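Local coordinates for protein coronin (Toxoplasma gondii, PDB 4OZU) that probably binds actin filaments and contributes to parasite invasion and egress, the chain here being its WD40 beta-propeller domain, at residues A[26-30]-A[48-52]; A[71-77]-A[114-120]. One frame throughout, in Å; residues are numbered along the deposited sequence.

Contacts 1 and 2 lie on the same side of the propeller, their centres 13 Å apart, and follow one another along the chain. Contact 1 (26-30 with 48-52) joins the loop after strand 16-25, which pairs with strand 343-350 near the end of the chain, to strand 45-49 of the next blade. Contact 2 (71-77 with 114-120) lies in that same blade sheet and adds strand 118-119 at its outer edge, on the segment that follows strand 104-108 of the next blade. The two touch where Trp50 meets Lys74 and Val72. Three successive blades are thus tied together around the point where the propeller ring closes, Trp50 making the main junction between the two contacts.

Contact 1 (A[26-30]-A[48-52]); sequences DLRLS and APWDV
Trp50 lies flat beneath the Arg28 carbonyl: Arg28 O stands 3.1 Å above the plane of the Trp50 indole, over the middle of the ring. The same oxygen accepts from the backbone of Asp51 (Asp51 N to Arg28 O 2.7 Å), the donor rising 37° out of the carbonyl plane. Arg28 O is thus gripped by the Asp51 amide while lying over the indole centre. A second bond, Ser30 N to Pro49 O at 3.0 Å, is almost straight at the hydrogen (175°). Together these two bonds flank the isolated bridge of Leu29 with Trp50.

The buried side is closely packed, Arg28 O, Leu27, Leu29 and Ala48 gathering with the indole. Leu29, with CG anti to its carbonyl carbon (chi1 -59°), sends CD2 against two partners, at 3.6 Å from Ala48 CB and 3.7 Å from Trp50 CZ3. Leu27 crosses the indole at about a right angle, its CB near the far end of the benzene ring. The other flank is looser and faces solvent. Arg28 bends at its second and third torsions to bring its guanidinium back alongside Asp51, the two planes steeply inclined, yet Arg28 NE is 3.6 Å from Asp51 OD2, a long salt bridge. A water links Asp51 OD2 to Leu29 O, 2.7 Å from the latter. Asp51 is the centre of an inverse gamma turn.

Lys74 makes a cation-pi contact on the indole face opposite Arg28 O, which probably polarises the ring. Leu27 touches Leu344 of strand 343-350 and also Leu61 of strand 58-62, so the loop bridges two neighbouring blades.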
ATOM      1  N   ASP A  26      24.426   2.235  -1.148  1.00 34.95           N
ATOM      2  CA  ASP A  26      25.074   2.325  -2.452  1.00 36.58           C
ATOM      3  C   ASP A  26      24.113   1.960  -3.578  1.00 39.58           C
ATOM      4  O   ASP A  26      24.487   1.359  -4.590  1.00 38.09           O
ATOM      5  CB  ASP A  26      26.326   1.447  -2.487  1.00 38.80           C
ATOM      6  CG  ASP A  26      27.552   2.179  -1.979  1.00 86.28           C
ATOM      7  OD1 ASP A  26      27.869   3.259  -2.523  1.00115.06           O
ATOM      8  OD2 ASP A  26      28.186   1.692  -1.024  1.00 99.16           O
ATOM      9  N   LEU A  27      22.861   2.354  -3.395  1.00 37.63           N
ATOM     10  CA  LEU A  27      21.852   2.184  -4.424  1.00 35.36           C
ATOM     11  C   LEU A  27      21.818   3.419  -5.319  1.00 35.56           C
ATOM     12  O   LEU A  27      22.402   4.442  -4.987  1.00 36.47           O
ATOM     13  CB  LEU A  27      20.482   1.947  -3.793  1.00 32.28           C
ATOM     14  CG  LEU A  27      20.393   0.807  -2.773  1.00 31.39           C
ATOM     15  CD1 LEU A  27      18.984   0.750  -2.186  1.00 29.31           C
ATOM     16  CD2 LEU A  27      20.774  -0.524  -3.403  1.00 39.75           C
ATOM     17  N   ARG A  28      21.132   3.301  -6.452  1.00 38.93           N
ATOM     18  CA  ARG A  28      20.897   4.419  -7.364  1.00 41.73           C
ATOM     19  C   ARG A  28      19.397   4.563  -7.585  1.00 39.80           C
ATOM     20  O   ARG A  28      18.853   4.057  -8.567  1.00 38.25           O
ATOM     21  CB  ARG A  28      21.613   4.193  -8.696  1.00 56.57           C
ATOM     22  CG  ARG A  28      23.116   4.444  -8.659  1.00 68.28           C
ATOM     23  CD  ARG A  28      23.448   5.921  -8.826  1.00 78.87           C
ATOM     24  NE  ARG A  28      22.867   6.483 -10.046  1.00 59.19           N
ATOM     25  CZ  ARG A  28      23.445   6.460 -11.247  1.00 74.03           C
ATOM     26  NH1 ARG A  28      24.637   5.900 -11.419  1.00 65.69           N
ATOM     27  NH2 ARG A  28      22.822   7.002 -12.285  1.00 90.56           N
ATOM     28  N   LEU A  29      18.732   5.250  -6.663  1.00 36.13           N
ATOM     29  CA  LEU A  29      17.272   5.279  -6.632  1.00 36.28           C
ATOM     30  C   LEU A  29      16.685   6.543  -7.248  1.00 38.10           C
ATOM     31  O   LEU A  29      17.282   7.617  -7.190  1.00 44.06           O
ATOM     32  CB  LEU A  29      16.783   5.147  -5.194  1.00 35.36           C
ATOM     33  CG  LEU A  29      17.237   3.871  -4.486  1.00 39.68           C
ATOM     34  CD1 LEU A  29      16.872   3.922  -3.015  1.00 40.98           C
ATOM     35  CD2 LEU A  29      16.619   2.653  -5.156  1.00 37.04           C
ATOM     36  N   SER A  30      15.501   6.395  -7.830  1.00 36.93           N
ATOM     37  CA  SER A  30      14.764   7.525  -8.369  1.00 37.52           C
ATOM     38  C   SER A  30      14.244   8.417  -7.251  1.00 45.47           C
ATOM     39  O   SER A  30      13.902   7.937  -6.167  1.00 38.32           O
ATOM     40  CB  SER A  30      13.599   7.037  -9.227  1.00 38.08           C
ATOM     41  OG  SER A  30      12.703   8.094  -9.518  1.00 40.55           O
ATOM     42  N   ALA A  48      12.254  -1.040  -6.041  1.00 25.87           N
ATOM     43  CA  ALA A  48      12.533   0.390  -5.966  1.00 31.27           C
ATOM     44  C   ALA A  48      12.877   0.946  -7.350  1.00 33.97           C
ATOM     45  O   ALA A  48      13.840   0.495  -7.972  1.00 32.44           O
ATOM     46  CB  ALA A  48      13.669   0.658  -4.988  1.00 32.84           C
ATOM     47  N   PRO A  49      12.079   1.907  -7.850  1.00 28.66           N
ATOM     48  CA  PRO A  49      12.416   2.549  -9.123  1.00 30.37           C
ATOM     49  C   PRO A  49      13.853   3.071  -9.140  1.00 29.62           C
ATOM     50  O   PRO A  49      14.293   3.721  -8.188  1.00 31.59           O
ATOM     51  CB  PRO A  49      11.404   3.691  -9.214  1.00 30.20           C
ATOM     52  CG  PRO A  49      10.220   3.186  -8.472  1.00 33.51           C
ATOM     53  CD  PRO A  49      10.765   2.353  -7.347  1.00 35.64           C
ATOM     54  N   TRP A  50      14.567   2.763 -10.218  1.00 31.93           N
ATOM     55  CA  TRP A  50      15.996   3.034 -10.319  1.00 32.36           C
ATOM     56  C   TRP A  50      16.236   4.385 -10.978  1.00 42.50           C
ATOM     57  O   TRP A  50      15.391   4.877 -11.724  1.00 38.94           O
ATOM     58  CB  TRP A  50      16.682   1.917 -11.111  1.00 39.21           C
ATOM     59  CG  TRP A  50      18.088   1.640 -10.681  1.00 41.38           C
ATOM     60  CD1 TRP A  50      19.225   1.839 -11.407  1.00 46.40           C
ATOM     61  CD2 TRP A  50      18.506   1.108  -9.417  1.00 37.92           C
ATOM     62  NE1 TRP A  50      20.327   1.462 -10.673  1.00 46.50           N
ATOM     63  CE2 TRP A  50      19.910   1.013  -9.447  1.00 42.29           C
ATOM     64  CE3 TRP A  50      17.827   0.703  -8.263  1.00 48.57           C
ATOM     65  CZ2 TRP A  50      20.649   0.528  -8.369  1.00 55.91           C
ATOM     66  CZ3 TRP A  50      18.561   0.227  -7.193  1.00 46.75           C
ATOM     67  CH2 TRP A  50      19.956   0.142  -7.254  1.00 49.17           C
ATOM     68  N   ASP A  51      17.386   4.982 -10.686  1.00 40.53           N
ATOM     69  CA  ASP A  51      17.754   6.272 -11.254  1.00 46.04           C
ATOM     70  C   ASP A  51      18.431   6.077 -12.604  1.00 47.29           C
ATOM     71  O   ASP A  51      19.655   5.972 -12.683  1.00 52.29           O
ATOM     72  CB  ASP A  51      18.674   7.028 -10.294  1.00 52.32           C
ATOM     73  CG  ASP A  51      19.109   8.372 -10.833  1.00 58.69           C
ATOM     74  OD1 ASP A  51      18.386   8.938 -11.679  1.00 58.83           O
ATOM     75  OD2 ASP A  51      20.172   8.863 -10.405  1.00 55.23           O
ATOM     76  N   VAL A  52      17.623   6.013 -13.657  1.00 65.62           N
ATOM     77  CA  VAL A  52      18.123   5.799 -15.008  1.00 71.45           C
ATOM     78  C   VAL A  52      17.510   6.806 -15.962  1.00 69.04           C
ATOM     79  O   VAL A  52      16.408   7.304 -15.732  1.00 51.13           O
ATOM     80  CB  VAL A  52      17.808   4.378 -15.521  1.00 46.36           C
ATOM     81  CG1 VAL A  52      18.511   3.331 -14.665  1.00 53.46           C
ATOM     82  CG2 VAL A  52      16.293   4.150 -15.579  1.00 42.20           C
TER
HETATM   83  O   HOH W   1      19.676   8.800  -7.211  0.96 42.22           O

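Contact 2 (A[71-77]-A[114-120]); sequences AVAKIKG and TGTTELK
Leu119 O receives the backbone N-H of Lys76 at 2.7 Å from Lys76 N, almost perfectly straight at the hydrogen (178°), and also faces the CA-H of Ile75. One residue pair back, the roles are reversed: Lys74 O takes Leu119 N at 2.7 Å and the CA-H of Glu118, with Glu118 CA 3.3 Å from Lys74 O. Lys74 N in turn donates to Thr117 O at 3.0 Å. This ladder, with Lys74 beside Glu118 and Ile75 beside Leu119, identifies a short parallel pairing.

On one face Ile75 and Leu119 lie side by side and point the same way, Ile75 CG1 coming 3.9 Å from Leu119 CB. On the other, Glu118 runs out with CG anti to its backbone N (chi1 -172°), which carries the carboxylate across to the Lys76 chain. The meeting is with methylene groups: Glu118 OE2 is 3.0 Å from Lys76 CE, while Lys76 NZ stays 4.3 Å from Glu118 OE2, beyond a salt bridge though probably still attractive.

Before the ladder, a type I turn from Thr114 to Thr117 presents its backbone to Ala71 and Ala73. Ala73 CB rests 3.3 Å from Thr114 O and also meets Thr117 CB. Within the turn, Thr117 OG1 accepts from Thr114 N, and Thr114 OG1 forms an ST turn with Thr116 N.

Strand 73-75 lies within the sheet, flanked by strand 58-62, with backbone bonds joining Ala73 with Ile60 and Ile75 with Leu58, and by the edge strand 118-119. Ile75 and Leu119 both lean on Trp107 of strand 104-108, so the link joins adjacent blades.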
ATOM      1  N   ALA A  71      22.868  -7.105  -4.439  1.00 47.57           N
ATOM      2  CA  ALA A  71      22.536  -7.547  -5.787  1.00 47.77           C
ATOM      3  C   ALA A  71      21.201  -6.956  -6.216  1.00 64.09           C
ATOM      4  O   ALA A  71      20.161  -7.254  -5.625  1.00 73.15           O
ATOM      5  CB  ALA A  71      22.493  -9.060  -5.859  1.00 44.06           C
ATOM      6  N   VAL A  72      21.242  -6.113  -7.241  1.00 64.30           N
ATOM      7  CA  VAL A  72      20.040  -5.487  -7.772  1.00 59.09           C
ATOM      8  C   VAL A  72      19.710  -6.077  -9.135  1.00 38.94           C
ATOM      9  O   VAL A  72      20.408  -5.825 -10.118  1.00 34.02           O
ATOM     10  CB  VAL A  72      20.203  -3.959  -7.898  1.00 58.26           C
ATOM     11  CG1 VAL A  72      18.897  -3.321  -8.348  1.00 54.95           C
ATOM     12  CG2 VAL A  72      20.652  -3.364  -6.575  1.00 53.19           C
ATOM     13  N   ALA A  73      18.656  -6.885  -9.179  1.00 37.82           N
ATOM     14  CA  ALA A  73      18.109  -7.360 -10.437  1.00 37.77           C
ATOM     15  C   ALA A  73      17.342  -6.202 -11.076  1.00 34.41           C
ATOM     16  O   ALA A  73      16.984  -5.245 -10.385  1.00 34.26           O
ATOM     17  CB  ALA A  73      17.211  -8.561 -10.211  1.00 37.72           C
ATOM     18  N   LYS A  74      17.097  -6.283 -12.381  1.00 33.67           N
ATOM     19  CA  LYS A  74      16.484  -5.176 -13.110  1.00 32.08           C
ATOM     20  C   LYS A  74      15.231  -5.584 -13.869  1.00 30.82           C
ATOM     21  O   LYS A  74      15.204  -6.611 -14.545  1.00 37.48           O
ATOM     22  CB  LYS A  74      17.476  -4.576 -14.101  1.00 39.29           C
ATOM     23  CG  LYS A  74      18.802  -4.169 -13.499  1.00 46.59           C
ATOM     24  CD  LYS A  74      18.655  -3.005 -12.545  1.00 42.31           C
ATOM     25  CE  LYS A  74      20.020  -2.555 -12.055  1.00 64.28           C
ATOM     26  NZ  LYS A  74      19.919  -1.426 -11.104  1.00 73.81           N
ATOM     27  N   ILE A  75      14.202  -4.754 -13.763  1.00 30.95           N
ATOM     28  CA  ILE A  75      13.007  -4.895 -14.576  1.00 31.09           C
ATOM     29  C   ILE A  75      12.907  -3.667 -15.477  1.00 36.23           C
ATOM     30  O   ILE A  75      12.824  -2.542 -14.986  1.00 33.29           O
ATOM     31  CB  ILE A  75      11.744  -5.051 -13.697  1.00 26.30           C
ATOM     32  CG1 ILE A  75      11.838  -6.339 -12.881  1.00 26.07           C
ATOM     33  CG2 ILE A  75      10.475  -5.058 -14.561  1.00 29.30           C
ATOM     34  CD1 ILE A  75      10.655  -6.584 -11.958  1.00 26.11           C
ATOM     35  N   LYS A  76      12.932  -3.891 -16.789  1.00 32.35           N
ATOM     36  CA  LYS A  76      12.891  -2.800 -17.768  1.00 31.70           C
ATOM     37  C   LYS A  76      11.513  -2.754 -18.450  1.00 35.58           C
ATOM     38  O   LYS A  76      10.498  -2.652 -17.768  1.00 37.63           O
ATOM     39  CB  LYS A  76      14.022  -2.968 -18.784  1.00 46.95           C
ATOM     40  CG  LYS A  76      15.408  -2.986 -18.143  1.00 42.91           C
ATOM     41  CD  LYS A  76      16.514  -2.987 -19.186  1.00 49.56           C
ATOM     42  CE  LYS A  76      17.894  -3.006 -18.543  1.00 69.63           C
ATOM     43  NZ  LYS A  76      18.167  -1.783 -17.738  1.00 87.39           N
ATOM     44  N   GLY A  77      11.466  -2.811 -19.777  1.00 42.29           N
ATOM     45  CA  GLY A  77      10.193  -2.859 -20.484  1.00 39.31           C
ATOM     46  C   GLY A  77       9.479  -1.520 -20.585  1.00 41.96           C
ATOM     47  O   GLY A  77       9.008  -1.142 -21.661  1.00 39.27           O
ATOM     48  N   THR A 114      19.193 -12.871  -9.074  1.00 56.10           N
ATOM     49  CA  THR A 114      20.564 -12.453  -8.796  1.00 49.23           C
ATOM     50  C   THR A 114      20.820 -11.063  -9.363  1.00 45.36           C
ATOM     51  O   THR A 114      19.936 -10.462  -9.968  1.00 44.16           O
ATOM     52  CB  THR A 114      21.592 -13.429  -9.397  1.00 43.63           C
ATOM     53  OG1 THR A 114      21.665 -13.238 -10.815  1.00 46.19           O
ATOM     54  CG2 THR A 114      21.215 -14.872  -9.094  1.00 53.30           C
ATOM     55  N   GLY A 115      22.042 -10.569  -9.184  1.00 40.90           N
ATOM     56  CA  GLY A 115      22.418  -9.252  -9.667  1.00 40.88           C
ATOM     57  C   GLY A 115      22.492  -9.160 -11.179  1.00 41.77           C
ATOM     58  O   GLY A 115      22.586  -8.062 -11.727  1.00 77.59           O
ATOM     59  N   THR A 116      22.446 -10.308 -11.853  1.00 42.87           N
ATOM     60  CA  THR A 116      22.507 -10.354 -13.316  1.00 44.08           C
ATOM     61  C   THR A 116      21.140 -10.655 -13.932  1.00 42.43           C
ATOM     62  O   THR A 116      21.011 -10.772 -15.152  1.00 62.59           O
ATOM     63  CB  THR A 116      23.518 -11.412 -13.805  1.00 47.12           C
ATOM     64  OG1 THR A 116      23.096 -12.719 -13.392  1.00 48.01           O
ATOM     65  CG2 THR A 116      24.889 -11.124 -13.240  1.00 49.00           C
ATOM     66  N   THR A 117      20.125 -10.783 -13.085  1.00 40.88           N
ATOM     67  CA  THR A 117      18.764 -11.003 -13.554  1.00 43.79           C
ATOM     68  C   THR A 117      18.223  -9.749 -14.229  1.00 51.90           C
ATOM     69  O   THR A 117      18.300  -8.652 -13.675  1.00 40.79           O
ATOM     70  CB  THR A 117      17.830 -11.402 -12.400  1.00 53.21           C
ATOM     71  OG1 THR A 117      18.261 -12.654 -11.853  1.00 56.46           O
ATOM     72  CG2 THR A 117      16.386 -11.533 -12.878  1.00 65.99           C
ATOM     73  N   GLU A 118      17.673  -9.927 -15.428  1.00 41.22           N
ATOM     74  CA  GLU A 118      17.076  -8.834 -16.183  1.00 46.57           C
ATOM     75  C   GLU A 118      15.741  -9.271 -16.772  1.00 36.92           C
ATOM     76  O   GLU A 118      15.670 -10.269 -17.490  1.00 41.53           O
ATOM     77  CB  GLU A 118      18.016  -8.375 -17.296  1.00 73.05           C
ATOM     78  CG  GLU A 118      17.573  -7.109 -18.010  1.00 46.83           C
ATOM     79  CD  GLU A 118      18.440  -6.801 -19.218  1.00 63.11           C
ATOM     80  OE1 GLU A 118      18.512  -7.651 -20.131  1.00 76.49           O
ATOM     81  OE2 GLU A 118      19.058  -5.715 -19.249  1.00 59.02           O
ATOM     82  N   LEU A 119      14.694  -8.521 -16.450  1.00 33.89           N
ATOM     83  CA  LEU A 119      13.359  -8.751 -16.988  1.00 32.99           C
ATOM     84  C   LEU A 119      12.999  -7.666 -17.994  1.00 33.06           C
ATOM     85  O   LEU A 119      13.010  -6.481 -17.660  1.00 54.14           O
ATOM     86  CB  LEU A 119      12.329  -8.777 -15.860  1.00 40.96           C
ATOM     87  CG  LEU A 119      11.630 -10.102 -15.566  1.00 43.62           C
ATOM     88  CD1 LEU A 119      12.631 -11.208 -15.280  1.00 54.15           C
ATOM     89  CD2 LEU A 119      10.674  -9.924 -14.395  1.00 31.34           C
ATOM     90  N   LYS A 120      12.680  -8.075 -19.219  1.00 40.18           N
ATOM     91  CA  LYS A 120      12.293  -7.138 -20.271  1.00 42.96           C
ATOM     92  C   LYS A 120      10.859  -7.355 -20.732  1.00 39.85           C
ATOM     93  O   LYS A 120      10.178  -6.405 -21.115  1.00 52.54           O
ATOM     94  CB  LYS A 120      13.236  -7.256 -21.471  1.00 48.32           C
ATOM     95  CG  LYS A 120      14.548  -6.509 -21.307  1.00 40.88           C
ATOM     96  CD  LYS A 120      15.310  -6.439 -22.624  1.00 67.68           C
ATOM     97  CE  LYS A 120      16.495  -5.489 -22.535  1.00 73.98           C
ATOM     98  NZ  LYS A 120      17.195  -5.332 -23.843  1.00 73.60           N
TER